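Local coordinates for regulator of G-protein signalling 3 isoform 1 (Homo sapiens, PDB 2F5Y), which probably restrains heterotrimeric G-protein signalling, with the PDZ domain seen here expected to bind the C-terminal tails of partner proteins, at residues A[18-21]-A[25-28]; A[40-45]-A[75-80]; A[49-54]-A[62-67]. One frame throughout, in Å; residues are numbered along the deposited sequence.

The three contacts illustrate how a small PDZ domain closes around one apolar core. The centre of contact 1 lies about 10 Å from the centres of both contact 2 and contact 3, which are themselves about 12 Å apart. The hairpin of contact 1 meets contact 2 where Phe-18 CG packs 3.5 Å from Leu-42 CD2, and meets the helix of contact 3 where Val-26 CG1 lies 3.7 Å from Leu-64 CD2. Contact 3, nested in the loop closed by contact 2, joins it through neighbouring strands. Strand 18-21 and helix 61-69 would flank the peptide groove, as in other PDZ domains.

Contact 1: residues A[18-21]-A[25-28]; sequences FTIC and PVRV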
loop_
_atom_site.group_PDB
_atom_site.type_symbol
_atom_site.label_atom_id
_atom_site.label_comp_id
_atom_site.label_asym_id
_atom_site.label_seq_id
_atom_site.Cartn_x
_atom_site.Cartn_y
_atom_site.Cartn_z
ATOM N N PHE A 18 5.385 -4.726 3.114
ATOM C CA PHE A 18 4.118 -5.359 2.742
ATOM C C PHE A 18 4.122 -5.919 1.330
ATOM O O PHE A 18 4.946 -5.533 0.496
ATOM C CB PHE A 18 2.938 -4.402 2.919
ATOM C CG PHE A 18 2.867 -3.295 1.893
ATOM C CD1 PHE A 18 3.596 -2.122 2.061
ATOM C CD2 PHE A 18 2.039 -3.408 0.779
ATOM C CE1 PHE A 18 3.517 -1.105 1.128
ATOM C CE2 PHE A 18 1.969 -2.382 -0.168
ATOM C CZ PHE A 18 2.691 -1.235 0.021
ATOM N N THR A 19 3.160 -6.806 1.087
ATOM C CA THR A 19 3.000 -7.507 -0.181
ATOM C C THR A 19 1.650 -7.175 -0.797
ATOM O O THR A 19 0.683 -6.907 -0.084
ATOM C CB THR A 19 3.100 -9.047 0.023
ATOM O OG1 THR A 19 4.477 -9.407 0.207
ATOM C CG2 THR A 19 2.588 -9.778 -1.193
ATOM N N ILE A 20 1.590 -7.189 -2.125
ATOM C CA ILE A 20 0.338 -6.945 -2.857
ATOM C C ILE A 20 -0.027 -8.106 -3.806
ATOM O O ILE A 20 0.787 -8.978 -4.093
ATOM C CB ILE A 20 0.392 -5.618 -3.621
ATOM C CG1 ILE A 20 1.657 -5.534 -4.477
ATOM C CG2 ILE A 20 0.348 -4.462 -2.638
ATOM C CD1 ILE A 20 1.626 -4.464 -5.542
ATOM N N CYS A 21 -1.270 -8.102 -4.261
ATOM C CA CYS A 21 -1.789 -9.076 -5.221
ATOM C C CYS A 21 -2.949 -8.447 -5.976
ATOM O O CYS A 21 -3.484 -7.419 -5.545
ATOM C CB CYS A 21 -2.274 -10.361 -4.526
ATOM S SG CYS A 21 -3.602 -10.112 -3.254
ATOM N N PRO A 25 -8.575 -3.161 -8.931
ATOM C CA PRO A 25 -7.495 -2.634 -8.109
ATOM C C PRO A 25 -6.588 -3.676 -7.467
ATOM O O PRO A 25 -6.880 -4.871 -7.440
ATOM C CB PRO A 25 -8.248 -1.872 -7.016
ATOM C CG PRO A 25 -9.500 -2.655 -6.827
ATOM C CD PRO A 25 -9.800 -3.362 -8.135
ATOM N N VAL A 26 -5.488 -3.180 -6.939
ATOM C CA VAL A 26 -4.497 -3.981 -6.278
ATOM C C VAL A 26 -4.917 -4.112 -4.823
ATOM O O VAL A 26 -5.533 -3.212 -4.263
ATOM C CB VAL A 26 -3.101 -3.313 -6.435
ATOM C CG1 VAL A 26 -2.011 -4.105 -5.711
ATOM C CG2 VAL A 26 -2.775 -3.117 -7.949
ATOM N N ARG A 27 -4.636 -5.259 -4.229
ATOM C CA ARG A 27 -4.988 -5.513 -2.819
ATOM C C ARG A 27 -3.730 -5.820 -2.017
ATOM O O ARG A 27 -2.749 -6.335 -2.550
ATOM C CB ARG A 27 -5.962 -6.689 -2.717
ATOM C CG ARG A 27 -6.680 -6.764 -1.383
ATOM C CD ARG A 27 -7.543 -8.023 -1.267
ATOM N NE ARG A 27 -6.762 -9.169 -0.819
ATOM C CZ ARG A 27 -7.157 -10.435 -0.890
ATOM N NH1 ARG A 27 -8.343 -10.737 -1.391
ATOM N NH2 ARG A 27 -6.359 -11.405 -0.455
ATOM N N VAL A 28 -3.752 -5.501 -0.733
ATOM C CA VAL A 28 -2.635 -5.846 0.151
ATOM C C VAL A 28 -2.754 -7.320 0.518
ATOM O O VAL A 28 -3.781 -7.763 1.046
ATOM C CB VAL A 28 -2.621 -4.976 1.410
ATOM C CG1 VAL A 28 -1.426 -5.347 2.307
ATOM C CG2 VAL A 28 -2.578 -3.483 1.028
#
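Cys-21 and Arg-27 form an antiparallel hydrogen-bonded pair in which each backbone N reaches the other's carbonyl. Arg-27 N to Cys-21 O, at 2.8 Å, is the straighter bond, with an N-H...O angle of 172°; Cys-21 N to Arg-27 O, at 2.9 Å, lies in the carbonyl plane. One step along, Ile-20 and Val-28 are a non-hydrogen-bonded pair, their CA atoms 4.4 Å apart. Here the strands are held by weaker CA-H...O contacts, Ile-20 CA to Arg-27 O at 3.2 Å and Val-28 CA to Thr-19 O at 3.5 Å.

The side chains of Ile-20 and Val-28 diverge, and Ile-20 turns instead to Val-26, whose CG1 comes within 3.5 Å of Ile-20 CB. Val-26 holds this methyl anti to its own N (chi1 178°), and the arm of Ile-20, with CG1 set between N and carbonyl carbon (chi1 51°), brings CD1 to 3.7 Å from the same Val-26 CG1. With an alanine in place of Ile-20, Val-26 CG1 would probably lose the cover of both branches, and a gap would open beside Ala-65 of helix 61-69. Cys-21 and Arg-27 share one face of the sheet, Cys-21 SG lying 4.1 Å from Arg-27 NE.

Strand 18-21 thus pairs with strand 27-31 as a hairpin, probably the one whose first strand receives the peptide in PDZ domains. Ile-20 touches Cys-61 and Ala-65 of helix 61-69, whereas Phe-18 reaches Ile-68 of that helix and Ile-75 and Leu-77 of strand 74-81.

Contact 2: residues A[40-45]-A[75-80]; sequences AGLQQL and IILLVW
Leu-42 meets strand 74-81 through a single methyl, CD1, which lies 3.9 Å from Leu-77 CD1 and 4.1 Å from Val-79 CG1. Its CG stands anti to the backbone N (chi1 -156°), and the second torsion then swings CD1 across to the strand, although the side chain sets out alongside the strand rather than at it. Leu-77 and Val-79, two apart on the strand and so on the same face, both direct their side chains at the loop. Leu-77 is extended beyond CG (chi2 178°), which carries its CD1 forward to the loop leucine, and Val-79 offers the methyl that lies beside its own N.

This is the interior of the PDZ beta-sandwich, entered by the loop that follows helix 36-40. The helix ends in a Schellman motif at Gly-41, whose positive phi of 114° suits glycine, and the chain then turns Leu-42 inward.

Farther along, the contact becomes polar and wet. One water donates to both Leu-45 O, at 2.8 Å, and Trp-80 O, at 2.7 Å, spanning two carbonyls that cannot bond to each other. The loop is further fixed by Asp-46 OD2, which accepts from Gln-43 N, and by Arg-81, whose NH2 binds Gly-41 O.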
loop_
_atom_site.group_PDB
_atom_site.type_symbol
_atom_site.label_atom_id
_atom_site.label_comp_id
_atom_site.label_asym_id
_atom_site.label_seq_id
_atom_site.Cartn_x
_atom_site.Cartn_y
_atom_site.Cartn_z
ATOM N N ALA A 40 2.520 1.568 10.754
ATOM C CA ALA A 40 1.745 2.632 10.102
ATOM C C ALA A 40 0.227 2.381 10.141
ATOM O O ALA A 40 -0.557 3.338 10.106
ATOM C CB ALA A 40 2.202 2.824 8.633
ATOM N N GLY A 41 -0.184 1.110 10.179
ATOM C CA GLY A 41 -1.609 0.745 10.218
ATOM C C GLY A 41 -2.163 0.013 8.986
ATOM O O GLY A 41 -3.333 -0.342 8.956
ATOM N N LEU A 42 -1.343 -0.241 7.969
ATOM C CA LEU A 42 -1.786 -1.062 6.838
ATOM C C LEU A 42 -2.153 -2.467 7.326
ATOM O O LEU A 42 -1.623 -2.946 8.320
ATOM C CB LEU A 42 -0.682 -1.150 5.788
ATOM C CG LEU A 42 -1.056 -1.460 4.344
ATOM C CD1 LEU A 42 -1.860 -0.327 3.751
ATOM C CD2 LEU A 42 0.201 -1.710 3.542
ATOM N N GLN A 43 -3.090 -3.109 6.650
ATOM C CA GLN A 43 -3.454 -4.467 6.996
ATOM C C GLN A 43 -3.923 -5.213 5.767
ATOM O O GLN A 43 -4.301 -4.613 4.767
ATOM C CB GLN A 43 -4.520 -4.493 8.097
ATOM C CG GLN A 43 -5.858 -3.927 7.697
ATOM C CD GLN A 43 -6.823 -3.884 8.857
ATOM O OE1 GLN A 43 -6.464 -3.459 9.948
ATOM N NE2 GLN A 43 -8.059 -4.324 8.624
ATOM N N GLN A 44 -3.876 -6.536 5.859
ATOM C CA GLN A 44 -4.256 -7.391 4.754
ATOM C C GLN A 44 -5.712 -7.147 4.360
ATOM O O GLN A 44 -6.526 -6.766 5.205
ATOM C CB GLN A 44 -4.018 -8.857 5.118
ATOM C CG GLN A 44 -4.914 -9.382 6.203
ATOM C CD GLN A 44 -4.421 -10.709 6.759
ATOM O OE1 GLN A 44 -3.352 -10.782 7.375
ATOM N NE2 GLN A 44 -5.202 -11.764 6.548
ATOM N N LEU A 45 -6.012 -7.382 3.075
ATOM C CA LEU A 45 -7.326 -7.128 2.454
ATOM C C LEU A 45 -7.572 -5.660 2.122
ATOM O O LEU A 45 -8.555 -5.339 1.442
ATOM C CB LEU A 45 -8.508 -7.675 3.276
ATOM C CG LEU A 45 -9.005 -9.103 3.030
ATOM C CD1 LEU A 45 -9.411 -9.309 1.582
ATOM C CD2 LEU A 45 -7.942 -10.095 3.443
ATOM N N ILE A 75 5.482 6.634 1.339
ATOM C CA ILE A 75 4.285 6.537 0.539
ATOM C C ILE A 75 3.105 6.911 1.425
ATOM O O ILE A 75 3.112 6.673 2.630
ATOM C CB ILE A 75 4.071 5.120 -0.065
ATOM C CG1 ILE A 75 4.058 4.037 1.021
ATOM C CG2 ILE A 75 5.135 4.819 -1.119
ATOM C CD1 ILE A 75 3.625 2.639 0.503
ATOM N N ILE A 76 2.108 7.537 0.816
ATOM C CA ILE A 76 0.828 7.770 1.461
ATOM C C ILE A 76 -0.170 7.021 0.610
ATOM O O ILE A 76 -0.348 7.347 -0.563
ATOM C CB ILE A 76 0.453 9.250 1.497
ATOM C CG1 ILE A 76 1.590 10.069 2.100
ATOM C CG2 ILE A 76 -0.839 9.440 2.299
ATOM C CD1 ILE A 76 1.507 11.556 1.761
ATOM N N LEU A 77 -0.776 5.985 1.182
ATOM C CA LEU A 77 -1.761 5.187 0.469
ATOM C C LEU A 77 -3.122 5.510 1.014
ATOM O O LEU A 77 -3.297 5.578 2.223
ATOM C CB LEU A 77 -1.535 3.703 0.697
ATOM C CG LEU A 77 -0.226 3.071 0.273
ATOM C CD1 LEU A 77 -0.274 1.576 0.689
ATOM C CD2 LEU A 77 -0.011 3.244 -1.239
ATOM N N LEU A 78 -4.084 5.715 0.125
ATOM C CA LEU A 78 -5.462 5.729 0.529
ATOM C C LEU A 78 -6.029 4.337 0.242
ATOM O O LEU A 78 -5.998 3.866 -0.889
ATOM C CB LEU A 78 -6.241 6.799 -0.216
ATOM C CG LEU A 78 -7.658 6.934 0.325
ATOM C CD1 LEU A 78 -7.635 7.713 1.629
ATOM C CD2 LEU A 78 -8.528 7.587 -0.706
ATOM N N VAL A 79 -6.539 3.683 1.278
ATOM C CA VAL A 79 -7.106 2.356 1.135
ATOM C C VAL A 79 -8.569 2.298 1.528
ATOM O O VAL A 79 -9.073 3.130 2.271
ATOM C CB VAL A 79 -6.332 1.307 1.948
ATOM C CG1 VAL A 79 -4.873 1.300 1.501
ATOM C CG2 VAL A 79 -6.458 1.568 3.431
ATOM N N TRP A 80 -9.218 1.273 0.998
ATOM C CA TRP A 80 -10.598 0.946 1.264
ATOM C C TRP A 80 -10.570 -0.378 2.011
ATOM O O TRP A 80 -9.981 -1.350 1.516
ATOM C CB TRP A 80 -11.300 0.796 -0.089
ATOM C CG TRP A 80 -12.774 0.929 -0.096
ATOM C CD1 TRP A 80 -13.525 1.905 0.503
ATOM C CD2 TRP A 80 -13.696 0.073 -0.781
ATOM N NE1 TRP A 80 -14.862 1.691 0.247
ATOM C CE2 TRP A 80 -14.994 0.578 -0.544
ATOM C CE3 TRP A 80 -13.550 -1.081 -1.568
ATOM C CZ2 TRP A 80 -16.143 -0.026 -1.074
ATOM C CZ3 TRP A 80 -14.685 -1.683 -2.097
ATOM C CH2 TRP A 80 -15.969 -1.158 -1.841
HETATM O O HOH W 1 -10.757 -3.792 0.818
#

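Contact 3: residues A[49-54]-A[62-67]; sequences LQLNER and VELAHE. With SO4 (sulfate ion), chain D.
Leu-51 supplies the apolar part of the contact through CD2, which lies 4.2 Å from Leu-64 CD1 and 3.9 Å from Glu-67 CB. Its CG is anti to the backbone N (chi1 168°), an arrangement that sends the isobutyl group from the strand toward the helix. Leucine and glutamate side chains cross at about a right angle, and it is CB and CG of Glu-67 that lie against Leu-51 CD2.

The charged part is a salt bridge from Arg-54 NH1 to Glu-67 OE2 at 3.0 Å. OE2 sits at the guanidinium edge, in its plane, but the carboxylate is turned 79° from that plane, not the coplanar, bidentate arrangement. Arg-54 was modelled in two conformers, which makes this bridge doubtful as a permanent link.

Hydrogen bonds shape the turn that presents Arg-54. The backbones of Leu-51 and Arg-54 bond in both directions, N to O, each at 3.0 Å, closing a type II' turn, while Asn-52 OD1, a side-chain acceptor, takes a bond from Ile-76 N of the adjoining strand. Before the turn, Leu-49 and Gln-50 together face Leu-78 in a classic beta bulge.

On the side of the helix turned away from segment 49-54, a sulfate, probably from the crystallisation liquor, takes a weak hydrogen bond from His-66 ND1 to its O4 (2.7 Å, N-H...O 126°).

A helix seated on the strands by leucines, with Leu-64 also touching Val-26 and Trp-59, matches the PDZ fold, in which the equivalent helix forms one wall of the peptide groove.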
loop_
_atom_site.group_PDB
_atom_site.type_symbol
_atom_site.label_atom_id
_atom_site.label_comp_id
_atom_site.label_asym_id
_atom_site.label_seq_id
_atom_site.Cartn_x
_atom_site.Cartn_y
_atom_site.Cartn_z
ATOM N N LEU A 49 -6.507 2.462 -3.436
ATOM C CA LEU A 49 -7.199 3.399 -4.302
ATOM C C LEU A 49 -6.270 4.481 -4.816
ATOM O O LEU A 49 -6.425 4.939 -5.943
ATOM C CB LEU A 49 -8.378 4.014 -3.549
ATOM C CG LEU A 49 -9.327 3.009 -2.880
ATOM C CD1 LEU A 49 -10.372 3.758 -2.037
ATOM C CD2 LEU A 49 -9.983 2.063 -3.916
ATOM N N GLN A 50 -5.316 4.890 -3.987
ATOM C CA GLN A 50 -4.415 6.000 -4.293
ATOM C C GLN A 50 -3.033 5.777 -3.686
ATOM O O GLN A 50 -2.905 5.282 -2.552
ATOM C CB GLN A 50 -4.974 7.322 -3.757
ATOM C CG GLN A 50 -4.352 8.560 -4.390
ATOM C CD GLN A 50 -5.159 9.817 -4.148
ATOM O OE1 GLN A 50 -4.987 10.482 -3.134
ATOM N NE2 GLN A 50 -6.038 10.157 -5.087
ATOM N N LEU A 51 -2.014 6.144 -4.464
ATOM C CA LEU A 51 -0.630 6.177 -4.025
ATOM C C LEU A 51 -0.120 7.616 -4.201
ATOM O O LEU A 51 -0.032 8.123 -5.320
ATOM C CB LEU A 51 0.210 5.222 -4.868
ATOM C CG LEU A 51 1.718 5.354 -4.705
ATOM C CD1 LEU A 51 2.093 4.801 -3.364
ATOM C CD2 LEU A 51 2.440 4.631 -5.826
ATOM N N ASN A 52 0.217 8.259 -3.093
ATOM C CA ASN A 52 0.633 9.672 -3.111
ATOM C C ASN A 52 -0.429 10.519 -3.832
ATOM O O ASN A 52 -1.593 10.455 -3.454
ATOM C CB ASN A 52 2.070 9.792 -3.664
ATOM C CG ASN A 52 3.089 9.041 -2.778
ATOM O OD1 ASN A 52 2.838 8.816 -1.590
ATOM N ND2 ASN A 52 4.215 8.629 -3.358
ATOM N N GLU A 53 -0.076 11.280 -4.863
ATOM C CA GLU A 53 -1.081 12.117 -5.535
ATOM C C GLU A 53 -1.942 11.351 -6.556
ATOM O O GLU A 53 -2.998 11.837 -6.965
ATOM C CB GLU A 53 -0.405 13.312 -6.232
ATOM N N ARG A 54 -1.514 10.141 -6.912
ATOM C CA ARG A 54 -2.053 9.441 -8.074
ATOM C C ARG A 54 -3.078 8.356 -7.752
ATOM O O ARG A 54 -2.777 7.410 -7.037
ATOM C CB ARG A 54 -0.901 8.839 -8.873
ATOM C CG ARG A 54 0.055 9.906 -9.388
ATOM C CD ARG A 54 0.854 9.428 -10.579
ATOM N NE ARG A 54 2.021 8.645 -10.189
ATOM C CZ ARG A 54 2.750 7.914 -11.026
ATOM N NH1 ARG A 54 3.791 7.250 -10.558
ATOM N NH2 ARG A 54 2.448 7.836 -12.325
ATOM N N VAL A 62 1.964 -5.372 -10.781
ATOM C CA VAL A 62 3.371 -5.144 -11.126
ATOM C C VAL A 62 3.688 -3.652 -11.378
ATOM O O VAL A 62 4.784 -3.190 -11.063
ATOM C CB VAL A 62 3.788 -5.991 -12.356
ATOM C CG1 VAL A 62 5.268 -5.807 -12.659
ATOM C CG2 VAL A 62 3.490 -7.471 -12.118
ATOM N N GLU A 63 2.733 -2.910 -11.930
ATOM C CA GLU A 63 2.889 -1.460 -12.103
ATOM C C GLU A 63 3.015 -0.802 -10.732
ATOM O O GLU A 63 3.939 -0.032 -10.493
ATOM C CB GLU A 63 1.710 -0.847 -12.890
ATOM C CG GLU A 63 1.646 -1.281 -14.373
ATOM C CD GLU A 63 0.345 -0.869 -15.112
ATOM O OE1 GLU A 63 -0.710 -0.656 -14.469
ATOM O OE2 GLU A 63 0.372 -0.787 -16.362
ATOM N N LEU A 64 2.101 -1.129 -9.821
ATOM C CA LEU A 64 2.088 -0.485 -8.510
ATOM C C LEU A 64 3.344 -0.798 -7.723
ATOM O O LEU A 64 3.936 0.101 -7.145
ATOM C CB LEU A 64 0.860 -0.887 -7.699
ATOM C CG LEU A 64 0.599 -0.066 -6.423
ATOM C CD1 LEU A 64 0.081 1.313 -6.776
ATOM C CD2 LEU A 64 -0.396 -0.801 -5.502
ATOM N N ALA A 65 3.750 -2.062 -7.702
ATOM C CA ALA A 65 4.999 -2.470 -7.018
ATOM C C ALA A 65 6.200 -1.647 -7.510
ATOM O O ALA A 65 7.002 -1.171 -6.725
ATOM C CB ALA A 65 5.265 -3.949 -7.237
ATOM N N HIS A 66 6.307 -1.497 -8.821
ATOM C CA HIS A 66 7.373 -0.717 -9.425
ATOM C C HIS A 66 7.365 0.717 -8.914
ATOM O O HIS A 66 8.424 1.284 -8.637
ATOM C CB HIS A 66 7.232 -0.718 -10.951
ATOM C CG HIS A 66 8.257 0.117 -11.644
ATOM N ND1 HIS A 66 9.417 -0.415 -12.166
ATOM C CD2 HIS A 66 8.308 1.450 -11.884
ATOM C CE1 HIS A 66 10.138 0.554 -12.705
ATOM N NE2 HIS A 66 9.490 1.695 -12.544
ATOM N N GLU A 67 6.169 1.295 -8.800
ATOM C CA GLU A 67 6.026 2.686 -8.380
ATOM C C GLU A 67 6.305 2.859 -6.889
ATOM O O GLU A 67 6.953 3.824 -6.471
ATOM C CB GLU A 67 4.634 3.218 -8.710
ATOM C CG GLU A 67 4.646 4.666 -9.149
ATOM C CD GLU A 67 5.594 4.903 -10.331
ATOM O OE1 GLU A 67 5.500 4.170 -11.340
ATOM O OE2 GLU A 67 6.434 5.822 -10.244
HETATM S S SO4 D . 9.133 -3.769 -10.046
HETATM O O1 SO4 D . 10.077 -4.875 -10.184
HETATM O O2 SO4 D . 7.930 -4.047 -10.837
HETATM O O3 SO4 D . 8.766 -3.650 -8.638
HETATM O O4 SO4 D . 9.764 -2.531 -10.506
#